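IMC sub-compartment protein ISP1 (Toxoplasma gondii, PDB 4CHM) is a component of the parasite's inner membrane complex that adopts a pleckstrin homology fold and belongs to a protein family critical for replication by internal daughter budding. Local coordinates at residues D15-L20 against V116-K121; I39-E44 against S48-C53; H70-L75 against N83-E88. All coordinates share one frame; numbering follows the deposited sequence.

How the contacts relate
Helix 10-22 opens the fold near the N terminus, and contact 1 closes the longest loop by setting its 15-20 turns against 116-121 of the C-terminal helix 109-125. All seven strands of the antiparallel sheet lie between these segments. Within that loop contact 2 comes first, a hairpin of strands 35-43 and 48-53, followed in series by contact 3, which brings helix 72-76 back against the loop leading into strand 90-95. Contacts 2 and 3 do not touch, lying on opposite sides of the chain's centre. Contact 1 meets both: Leu-20 packs on Leu-40 and its O probably accepts a hydrogen bond from Tyr-42 N, while Val-116 packs on His-70 and one sulfate is shared with contact 3.

Contact 1 of 3, residues D15-L20 against V116-K121; sequences DLHRRL and VDLLKK. With SO4 (sulfate ion), chain E.
Leu-118 drives a branched end into the flank of helix 10-22, where Leu-16, His-17 and Leu-20 receive it. Its CG stands anti to the backbone N (chi1 178°), which carries both methyls across to the other helix. CD2 lies 3.7 Å from His-17 CA and 3.8 Å from Leu-20 CD2, with Leu-16 CG more distant at 4.4 Å. The second methyl turns to the imidazole: CD1 of Leu-118 is 3.8 Å from CD2 of His-17 and approaches the ring obliquely, the two side chains crossing at about a right angle. The polar ND1 of that ring is hydrogen-bonded to Glu-14. The short helix axes pass 10.3 Å apart at -75° in this small contact, and Leu-118 supplies most of its own segment's side.

Away from this patch, on the outer side of 15-20, Asp-15 joins Arg-18 and Arg-19 in a salt-bridge network. Arg-18 NH1 reaches Asp-15 OD1 at 2.7 Å from above the carboxylate plane, whereas Arg-19 turns side-on and gives both NE and NH2 to OD2 alone. Arg-19 NH1 also pairs with Asp-111, which ties the network to the start of helix 109-125. The exposed Lys-120 extends from the other helix to a sulfate, with NZ 3.0 Å from O3.

In a PH fold the C-terminal helix caps one end of the bent sheet; here helix 10-22 packs against that cap and, through Leu-20, on Leu-40 and Tyr-42. The segments themselves meet through apolar contacts without hydrogen bond or salt bridge; ionic pairing stays at the periphery.

Contact 2 of 3, residues I39-E44 against S48-C53; sequences ILHYNE and SLSISC
Ile-39, His-41 and Asn-43 pair with Ser-52, Ser-50 and Ser-48 through three antiparallel hydrogen-bonded pairs, six backbone bonds in all. The Asn-43 N to Ser-48 O bond is the straightest, 2.8 Å long with an angle of 174° at the hydrogen. Between these pairs, alpha hydrogens face carbonyls, as where Leu-49 CA lies 3.2 Å from His-41 O.

The side chains divide by face. On one, Leu-40 and Ile-51 lie side by side, with Leu-40 CD1 3.8 Å from Ile-51 CG1, while Leu-49 CD2 meets the edge of the Tyr-42 ring at its CD1, 4.0 Å away. On the other, Ser-50 OG sits between its own backbone N and carbonyl carbon (chi1 58°), a placement that brings it 3.3 Å from His-41 CB and lets it bond two waters. One water is also hydrogen-bonded to His-41 ND1; the other donates to Ile-39 O.

Farther out, Leu-20 of helix 10-22 packs on Leu-40 and Tyr-42, Val-28 touches Ile-51, and strand 56-61 flanks 48-53. Asp-46 OD1 is hydrogen-bonded to Ser-48 OG, and the Asp-46 backbone N donates to Asn-43 OD1. Beyond the pairs, Cys-53 is disulfide-bonded to Cys-38, stapling the hairpin's open end. This PH-fold hairpin is amphipathic: Leu-40, Tyr-42, Leu-49 and Ile-51 face the core, while the opposite face, though it includes Ile-39, carries the serines, His-41 and Asn-43, with Ser-50 and His-41 holding water.

Contact 3 of 3, residues H70-L75 against N83-E88; sequences HTRDQL and NLVDDE. With SO4 (sulfate ion), chain G; SO4 (sulfate ion), chain E.
Arg-72 and Asp-86 form the salt bridge of this contact. Arg-72 NH2 meets Asp-86 OD1 at 3.1 Å on its syn side, tilted 27° out of the carboxylate plane, with the oxygen in the guanidinium plane although the two group planes are turned 38° apart; a weak bond from NH1 goes to the same oxygen. The arginine gets there as a rod, its CG anti to the backbone N (chi1 179°) and its chain extended to NE. Its other edge holds a sulfate, probably from the crystallisation liquor, through NE and NH2, the latter 2.8 Å from O3. A water accepts from NH1 and donates to Glu-88 OE2.

Apolar packing lies beneath this charged layer. Val-85 CG2 rests over one face of the guanidinium, 3.4 Å from Arg-72 NH1, while CG1 presses against Leu-75 CB at a tight 3.5 Å. Leu-84 adds its CB to the same Leu-75 carbon, and Leu-75 runs on to Leu-69, Cys-90 and Ala-92 of the sheet.

Both segments belong to the connection between strands 65-69 and 90-95 of the PH-fold sheet: helix 72-76 follows the first, and the irregular 83-88, which ends in a type I turn from Val-85 to Glu-88, leads into the second.

Hydrogen bonds within each segment set the shapes that meet. Thr-71 and Gln-74 make a capping box at the start of the helix, and Gln-74 OE1 accepts from His-70 N and Thr-71 N on opposite faces of its amide. Asn-83 forms an Asx motif with Asp-86 N and, through ND2, holds Asp-86 OD2 at 2.6 Å, which would help keep the carboxylate in place for the arginine. The sulfate also held by Lys-120 is bound by Gln-74 NE2 and His-70 NE2, the latter a nearly straight 2.6 Å bond to O3.

Contact 1 of 3, residues D15-L20 against V116-K121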
loop_
_atom_site.group_PDB
_atom_site.type_symbol
_atom_site.label_atom_id
_atom_site.label_comp_id
_atom_site.label_asym_id
_atom_site.label_seq_id
_atom_site.Cartn_x
_atom_site.Cartn_y
_atom_site.Cartn_z
ATOM N N ASP A 15 0.756 -4.770 -14.392
ATOM C CA ASP A 15 -0.186 -5.758 -13.953
ATOM C C ASP A 15 -0.812 -5.361 -12.611
ATOM O O ASP A 15 -2.028 -5.460 -12.431
ATOM C CB ASP A 15 0.476 -7.141 -13.875
ATOM C CG ASP A 15 -0.514 -8.241 -13.484
ATOM O OD1 ASP A 15 -1.243 -8.732 -14.361
ATOM O OD2 ASP A 15 -0.615 -8.556 -12.289
ATOM N N LEU A 16 0.011 -4.895 -11.674
ATOM C CA LEU A 16 -0.512 -4.377 -10.438
ATOM C C LEU A 16 -1.440 -3.174 -10.721
ATOM O O LEU A 16 -2.490 -3.024 -10.101
ATOM C CB LEU A 16 0.619 -3.967 -9.505
ATOM C CG LEU A 16 0.112 -3.425 -8.173
ATOM C CD1 LEU A 16 -0.743 -4.499 -7.504
ATOM C CD2 LEU A 16 1.271 -3.034 -7.292
ATOM N N HIS A 17 -1.060 -2.346 -11.688
ATOM C CA HIS A 17 -1.872 -1.163 -12.058
ATOM C C HIS A 17 -3.261 -1.583 -12.493
ATOM O O HIS A 17 -4.277 -1.066 -11.997
ATOM C CB HIS A 17 -1.176 -0.409 -13.175
ATOM C CG HIS A 17 -1.731 0.955 -13.442
ATOM N ND1 HIS A 17 -1.719 1.500 -14.665
ATOM C CD2 HIS A 17 -2.242 1.927 -12.586
ATOM C CE1 HIS A 17 -2.219 2.748 -14.604
ATOM N NE2 HIS A 17 -2.530 3.010 -13.337
ATOM N N ARG A 18 -3.322 -2.588 -13.360
ATOM C CA ARG A 18 -4.598 -3.113 -13.802
ATOM C C ARG A 18 -5.435 -3.633 -12.622
ATOM O O ARG A 18 -6.622 -3.342 -12.531
ATOM C CB ARG A 18 -4.407 -4.207 -14.840
ATOM C CG ARG A 18 -5.733 -4.751 -15.367
ATOM C CD ARG A 18 -5.567 -6.071 -16.103
ATOM N NE ARG A 18 -5.859 -7.206 -15.226
ATOM C CZ ARG A 18 -4.934 -7.999 -14.701
ATOM N NH1 ARG A 18 -3.655 -7.792 -14.982
ATOM N NH2 ARG A 18 -5.290 -9.006 -13.908
ATOM N N ARG A 19 -4.825 -4.359 -11.713
ATOM C CA ARG A 19 -5.566 -4.878 -10.585
ATOM C C ARG A 19 -6.035 -3.779 -9.620
ATOM O O ARG A 19 -7.118 -3.834 -9.125
ATOM C CB ARG A 19 -4.806 -5.967 -9.880
ATOM C CG ARG A 19 -4.699 -7.252 -10.664
ATOM C CD ARG A 19 -3.896 -8.266 -9.911
ATOM N NE ARG A 19 -2.496 -8.042 -10.059
ATOM C CZ ARG A 19 -1.625 -7.939 -9.077
ATOM N NH1 ARG A 19 -2.016 -8.054 -7.854
ATOM N NH2 ARG A 19 -0.364 -7.738 -9.346
ATOM N N LEU A 20 -5.217 -2.769 -9.422
ATOM C CA LEU A 20 -5.590 -1.616 -8.599
ATOM C C LEU A 20 -6.787 -0.875 -9.166
ATOM O O LEU A 20 -7.651 -0.404 -8.412
ATOM C CB LEU A 20 -4.403 -0.653 -8.448
ATOM C CG LEU A 20 -4.380 0.395 -7.344
ATOM C CD1 LEU A 20 -4.753 -0.200 -5.976
ATOM C CD2 LEU A 20 -3.027 1.112 -7.276
ATOM N N VAL A 116 4.984 0.056 -4.411
ATOM C CA VAL A 116 5.849 1.210 -4.088
ATOM C C VAL A 116 6.267 1.953 -5.361
ATOM O O VAL A 116 6.109 3.167 -5.451
ATOM C CB VAL A 116 7.078 0.802 -3.218
ATOM C CG1 VAL A 116 8.078 1.943 -3.105
ATOM C CG2 VAL A 116 6.608 0.395 -1.813
ATOM N N ASP A 117 6.700 1.221 -6.368
ATOM C CA ASP A 117 7.036 1.796 -7.663
ATOM C C ASP A 117 5.870 2.439 -8.381
ATOM O O ASP A 117 5.988 3.525 -8.857
ATOM C CB ASP A 117 7.615 0.735 -8.564
ATOM C CG ASP A 117 8.893 0.181 -8.044
ATOM O OD1 ASP A 117 9.754 0.954 -7.653
ATOM O OD2 ASP A 117 9.032 -1.018 -8.011
ATOM N N LEU A 118 4.732 1.776 -8.420
ATOM C CA LEU A 118 3.563 2.313 -9.077
ATOM C C LEU A 118 3.071 3.612 -8.441
ATOM O O LEU A 118 2.683 4.514 -9.127
ATOM C CB LEU A 118 2.436 1.287 -9.080
ATOM C CG LEU A 118 1.124 1.731 -9.705
ATOM C CD1 LEU A 118 1.290 2.048 -11.170
ATOM C CD2 LEU A 118 0.010 0.738 -9.479
ATOM N N LEU A 119 3.067 3.670 -7.126
ATOM C CA LEU A 119 2.631 4.847 -6.416
ATOM C C LEU A 119 3.547 6.026 -6.693
ATOM O O LEU A 119 3.117 7.131 -6.867
ATOM C CB LEU A 119 2.546 4.564 -4.945
ATOM C CG LEU A 119 1.207 4.825 -4.307
ATOM C CD1 LEU A 119 1.085 6.273 -3.955
ATOM C CD2 LEU A 119 0.043 4.383 -5.149
ATOM N N LYS A 120 4.828 5.745 -6.755
ATOM C CA LYS A 120 5.780 6.734 -7.115
ATOM C C LYS A 120 5.479 7.231 -8.519
ATOM O O LYS A 120 5.510 8.405 -8.740
ATOM C CB LYS A 120 7.192 6.166 -7.008
ATOM C CG LYS A 120 7.778 6.402 -5.631
ATOM C CD LYS A 120 9.117 5.750 -5.366
ATOM C CE LYS A 120 9.295 5.634 -3.866
ATOM N NZ LYS A 120 10.681 5.744 -3.351
ATOM N N LYS A 121 5.176 6.329 -9.435
ATOM C CA LYS A 121 4.891 6.729 -10.787
ATOM C C LYS A 121 3.650 7.611 -10.863
ATOM O O LYS A 121 3.703 8.649 -11.444
ATOM C CB LYS A 121 4.755 5.503 -11.689
ATOM C CG LYS A 121 6.008 5.161 -12.483
ATOM C CD LYS A 121 5.978 3.769 -13.114
ATOM C CE LYS A 121 5.950 3.827 -14.640
ATOM N NZ LYS A 121 6.939 2.904 -15.277
HETATM S S SO4 E . 12.789 5.427 0.019
HETATM O O1 SO4 E . 14.162 5.046 -0.400
HETATM O O2 SO4 E . 12.641 5.160 1.439
HETATM O O3 SO4 E . 11.802 4.632 -0.756
HETATM O O4 SO4 E . 12.557 6.841 -0.255
#

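Contact 2 of 3, residues I39-E44 against S48-C53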
loop_
_atom_site.group_PDB
_atom_site.type_symbol
_atom_site.label_atom_id
_atom_site.label_comp_id
_atom_site.label_asym_id
_atom_site.label_seq_id
_atom_site.Cartn_x
_atom_site.Cartn_y
_atom_site.Cartn_z
ATOM N N ILE A 39 -10.858 -3.951 0.276
ATOM C CA ILE A 39 -10.561 -3.735 -1.126
ATOM C C ILE A 39 -9.889 -2.399 -1.333
ATOM O O ILE A 39 -10.384 -1.354 -0.875
ATOM C CB ILE A 39 -11.858 -3.775 -1.960
ATOM C CG1 ILE A 39 -12.556 -5.155 -1.804
ATOM C CG2 ILE A 39 -11.618 -3.345 -3.414
ATOM C CD1 ILE A 39 -11.794 -6.307 -2.413
ATOM N N LEU A 40 -8.743 -2.450 -2.004
ATOM C CA LEU A 40 -7.961 -1.292 -2.359
ATOM C C LEU A 40 -8.190 -0.983 -3.814
ATOM O O LEU A 40 -8.090 -1.869 -4.678
ATOM C CB LEU A 40 -6.468 -1.553 -2.135
ATOM C CG LEU A 40 -5.468 -0.439 -2.437
ATOM C CD1 LEU A 40 -5.636 0.760 -1.481
ATOM C CD2 LEU A 40 -4.026 -0.982 -2.396
ATOM N N HIS A 41 -8.444 0.284 -4.098
ATOM C CA HIS A 41 -8.798 0.703 -5.435
ATOM C C HIS A 41 -8.137 2.006 -5.762
ATOM O O HIS A 41 -7.895 2.819 -4.881
ATOM C CB HIS A 41 -10.318 0.833 -5.571
ATOM C CG HIS A 41 -10.773 1.283 -6.935
ATOM N ND1 HIS A 41 -11.147 2.547 -7.192
ATOM C CD2 HIS A 41 -10.991 0.564 -8.124
ATOM C CE1 HIS A 41 -11.556 2.654 -8.492
ATOM N NE2 HIS A 41 -11.470 1.449 -9.052
ATOM N N TYR A 42 -7.801 2.204 -7.027
ATOM C CA TYR A 42 -7.357 3.532 -7.489
ATOM C C TYR A 42 -8.370 4.132 -8.408
ATOM O O TYR A 42 -8.777 3.491 -9.380
ATOM C CB TYR A 42 -6.032 3.451 -8.242
ATOM C CG TYR A 42 -5.484 4.835 -8.586
ATOM C CD1 TYR A 42 -5.198 5.753 -7.574
ATOM C CD2 TYR A 42 -5.347 5.249 -9.904
ATOM C CE1 TYR A 42 -4.723 7.014 -7.866
ATOM C CE2 TYR A 42 -4.866 6.518 -10.209
ATOM C CZ TYR A 42 -4.558 7.392 -9.187
ATOM O OH TYR A 42 -4.089 8.661 -9.465
ATOM N N ASN A 43 -8.747 5.385 -8.115
ATOM C CA ASN A 43 -9.664 6.178 -8.947
ATOM C C ASN A 43 -8.889 7.258 -9.710
ATOM O O ASN A 43 -8.540 8.289 -9.143
ATOM C CB ASN A 43 -10.743 6.832 -8.052
ATOM C CG ASN A 43 -11.824 7.542 -8.858
ATOM O OD1 ASN A 43 -11.561 8.523 -9.541
ATOM N ND2 ASN A 43 -13.041 7.032 -8.788
ATOM N N GLU A 44 -8.582 7.004 -10.973
ATOM C CA GLU A 44 -7.688 7.905 -11.726
ATOM C C GLU A 44 -8.359 9.247 -12.100
ATOM O O GLU A 44 -7.679 10.250 -12.240
ATOM C CB GLU A 44 -7.100 7.217 -12.972
ATOM C CG GLU A 44 -8.133 6.859 -14.034
ATOM C CD GLU A 44 -7.758 5.612 -14.840
ATOM O OE1 GLU A 44 -6.553 5.293 -14.925
ATOM O OE2 GLU A 44 -8.671 4.949 -15.391
ATOM N N SER A 48 -7.286 9.359 -6.537
ATOM C CA SER A 48 -7.320 8.971 -5.134
ATOM C C SER A 48 -7.367 7.439 -4.966
ATOM O O SER A 48 -7.783 6.707 -5.879
ATOM C CB SER A 48 -8.498 9.646 -4.427
ATOM O OG SER A 48 -9.738 9.225 -4.984
ATOM N N LEU A 49 -6.872 6.968 -3.825
ATOM C CA LEU A 49 -7.001 5.580 -3.421
ATOM C C LEU A 49 -8.203 5.459 -2.504
ATOM O O LEU A 49 -8.389 6.276 -1.612
ATOM C CB LEU A 49 -5.768 5.134 -2.609
ATOM C CG LEU A 49 -4.449 4.802 -3.292
ATOM C CD1 LEU A 49 -3.408 4.521 -2.223
ATOM C CD2 LEU A 49 -4.561 3.624 -4.239
ATOM N N SER A 50 -8.932 4.365 -2.625
ATOM C CA SER A 50 -9.881 4.031 -1.603
ATOM C C SER A 50 -9.498 2.733 -0.933
ATOM O O SER A 50 -8.930 1.825 -1.567
ATOM C CB SER A 50 -11.285 3.940 -2.187
ATOM O OG SER A 50 -11.327 2.975 -3.222
ATOM N N ILE A 51 -9.877 2.633 0.339
ATOM C CA ILE A 51 -9.738 1.428 1.124
ATOM C C ILE A 51 -11.118 1.140 1.735
ATOM O O ILE A 51 -11.671 1.960 2.471
ATOM C CB ILE A 51 -8.735 1.645 2.262
ATOM C CG1 ILE A 51 -7.365 2.064 1.684
ATOM C CG2 ILE A 51 -8.611 0.391 3.108
ATOM C CD1 ILE A 51 -6.371 2.494 2.739
ATOM N N SER A 52 -11.650 -0.024 1.445
ATOM C CA SER A 52 -13.016 -0.359 1.814
ATOM C C SER A 52 -12.969 -1.586 2.655
ATOM O O SER A 52 -12.534 -2.619 2.176
ATOM C CB SER A 52 -13.824 -0.654 0.545
ATOM O OG SER A 52 -15.148 -1.022 0.871
ATOM N N CYS A 53 -13.420 -1.484 3.914
ATOM C CA CYS A 53 -13.398 -2.613 4.849
ATOM C C CYS A 53 -14.660 -2.606 5.704
ATOM O O CYS A 53 -15.075 -1.563 6.178
ATOM C CB CYS A 53 -12.204 -2.519 5.810
ATOM S SG CYS A 53 -10.723 -1.725 5.150
HETATM O O HOH W 1 -11.594 0.449 -2.196
HETATM O O HOH W 2 -10.764 4.317 -5.486
#

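Contact 3 of 3, residues H70-L75 against N83-E88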
loop_
_atom_site.group_PDB
_atom_site.type_symbol
_atom_site.label_atom_id
_atom_site.label_comp_id
_atom_site.label_asym_id
_atom_site.label_seq_id
_atom_site.Cartn_x
_atom_site.Cartn_y
_atom_site.Cartn_z
ATOM N N HIS A 70 8.154 1.427 3.434
ATOM C CA HIS A 70 8.300 0.057 2.961
ATOM C C HIS A 70 9.461 -0.771 3.517
ATOM O O HIS A 70 9.363 -1.970 3.577
ATOM C CB HIS A 70 8.308 0.015 1.442
ATOM C CG HIS A 70 9.408 0.812 0.830
ATOM N ND1 HIS A 70 10.521 0.232 0.277
ATOM C CD2 HIS A 70 9.575 2.147 0.700
ATOM C CE1 HIS A 70 11.318 1.171 -0.187
ATOM N NE2 HIS A 70 10.775 2.342 0.070
ATOM N N THR A 71 10.567 -0.127 3.874
ATOM C CA THR A 71 11.713 -0.842 4.432
ATOM C C THR A 71 11.443 -1.294 5.855
ATOM O O THR A 71 10.690 -0.666 6.577
ATOM C CB THR A 71 13.014 -0.018 4.414
ATOM O OG1 THR A 71 12.968 0.971 5.439
ATOM C CG2 THR A 71 13.257 0.631 3.054
ATOM N N ARG A 72 12.073 -2.378 6.260
ATOM C CA ARG A 72 11.918 -2.841 7.628
ATOM C C ARG A 72 12.044 -1.714 8.659
ATOM O O ARG A 72 11.181 -1.572 9.540
ATOM C CB ARG A 72 12.892 -3.981 7.949
ATOM C CG ARG A 72 12.784 -4.484 9.393
ATOM C CD ARG A 72 13.784 -5.608 9.670
ATOM N NE ARG A 72 13.411 -6.366 10.869
ATOM C CZ ARG A 72 12.573 -7.396 10.861
ATOM N NH1 ARG A 72 11.986 -7.770 9.726
ATOM N NH2 ARG A 72 12.277 -8.026 11.997
ATOM N N ASP A 73 13.091 -0.900 8.543
ATOM C CA ASP A 73 13.350 0.178 9.535
ATOM C C ASP A 73 12.270 1.295 9.583
ATOM O O ASP A 73 11.904 1.757 10.655
ATOM C CB ASP A 73 14.754 0.780 9.343
ATOM C CG ASP A 73 15.884 -0.123 9.924
ATOM O OD1 ASP A 73 15.577 -1.112 10.633
ATOM O OD2 ASP A 73 17.070 0.179 9.675
ATOM N N GLN A 74 11.820 1.730 8.407
ATOM C CA GLN A 74 10.674 2.630 8.245
ATOM C C GLN A 74 9.407 2.098 8.932
ATOM O O GLN A 74 8.793 2.770 9.694
ATOM C CB GLN A 74 10.386 2.864 6.734
ATOM C CG GLN A 74 11.464 3.665 5.994
ATOM C CD GLN A 74 11.277 3.636 4.492
ATOM O OE1 GLN A 74 10.567 2.774 3.952
ATOM N NE2 GLN A 74 11.921 4.568 3.801
ATOM N N LEU A 75 9.088 0.853 8.695
ATOM C CA LEU A 75 7.896 0.236 9.284
ATOM C C LEU A 75 8.013 -0.023 10.817
ATOM O O LEU A 75 7.027 0.100 11.554
ATOM C CB LEU A 75 7.584 -1.067 8.541
ATOM C CG LEU A 75 7.081 -0.857 7.103
ATOM C CD1 LEU A 75 7.057 -2.204 6.371
ATOM C CD2 LEU A 75 5.690 -0.209 7.114
ATOM N N ASN A 83 2.339 -7.097 13.346
ATOM C CA ASN A 83 3.648 -7.341 12.788
ATOM C C ASN A 83 3.691 -6.825 11.341
ATOM O O ASN A 83 3.153 -7.453 10.436
ATOM C CB ASN A 83 3.996 -8.844 12.868
ATOM C CG ASN A 83 5.452 -9.120 12.560
ATOM O OD1 ASN A 83 6.037 -8.509 11.651
ATOM N ND2 ASN A 83 6.042 -10.040 13.292
ATOM N N LEU A 84 4.288 -5.656 11.143
ATOM C CA LEU A 84 4.272 -5.034 9.837
ATOM C C LEU A 84 5.416 -5.559 8.962
ATOM O O LEU A 84 5.379 -5.404 7.727
ATOM C CB LEU A 84 4.344 -3.496 9.942
ATOM C CG LEU A 84 3.242 -2.767 10.736
ATOM C CD1 LEU A 84 3.347 -1.261 10.603
ATOM C CD2 LEU A 84 1.838 -3.260 10.369
ATOM N N VAL A 85 6.496 -6.019 9.584
ATOM C CA VAL A 85 7.751 -6.205 8.854
ATOM C C VAL A 85 8.163 -7.619 8.466
ATOM O O VAL A 85 8.850 -7.818 7.468
ATOM C CB VAL A 85 8.931 -5.568 9.614
ATOM C CG1 VAL A 85 8.699 -4.079 9.812
ATOM C CG2 VAL A 85 9.152 -6.273 10.943
ATOM N N ASP A 86 7.755 -8.598 9.257
ATOM C CA ASP A 86 8.288 -9.947 9.122
ATOM C C ASP A 86 7.996 -10.655 7.793
ATOM O O ASP A 86 8.806 -11.445 7.319
ATOM C CB ASP A 86 8.019 -10.793 10.368
ATOM C CG ASP A 86 8.973 -10.445 11.504
ATOM O OD1 ASP A 86 10.152 -10.154 11.216
ATOM O OD2 ASP A 86 8.549 -10.437 12.673
ATOM N N ASP A 87 6.834 -10.395 7.211
ATOM C CA ASP A 87 6.532 -10.924 5.888
ATOM C C ASP A 87 7.009 -10.028 4.731
ATOM O O ASP A 87 6.840 -10.385 3.568
ATOM C CB ASP A 87 5.043 -11.249 5.749
ATOM C CG ASP A 87 4.171 -10.014 5.744
ATOM O OD1 ASP A 87 4.704 -8.899 5.587
ATOM O OD2 ASP A 87 2.946 -10.164 5.896
ATOM N N GLU A 88 7.589 -8.870 5.046
ATOM C CA GLU A 88 8.041 -7.926 3.995
ATOM C C GLU A 88 7.011 -7.785 2.895
ATOM O O GLU A 88 7.367 -7.626 1.725
ATOM C CB GLU A 88 9.399 -8.358 3.377
ATOM C CG GLU A 88 10.541 -8.405 4.374
ATOM C CD GLU A 88 10.624 -9.725 5.147
ATOM O OE1 GLU A 88 10.019 -10.760 4.710
ATOM O OE2 GLU A 88 11.352 -9.741 6.167
HETATM S S SO4 G . 14.695 -5.813 14.009
HETATM O O1 SO4 G . 16.096 -6.307 14.074
HETATM O O2 SO4 G . 14.406 -4.882 15.155
HETATM O O3 SO4 G . 13.801 -7.010 14.065
HETATM O O4 SO4 G . 14.483 -5.063 12.733
HETATM S S SO4 E . 12.789 5.427 0.019
HETATM O O1 SO4 E . 14.162 5.046 -0.400
HETATM O O2 SO4 E . 12.641 5.160 1.439
HETATM O O3 SO4 E . 11.802 4.632 -0.756
HETATM O O4 SO4 E . 12.557 6.841 -0.255
HETATM O O HOH W 3 12.124 -7.376 6.865
#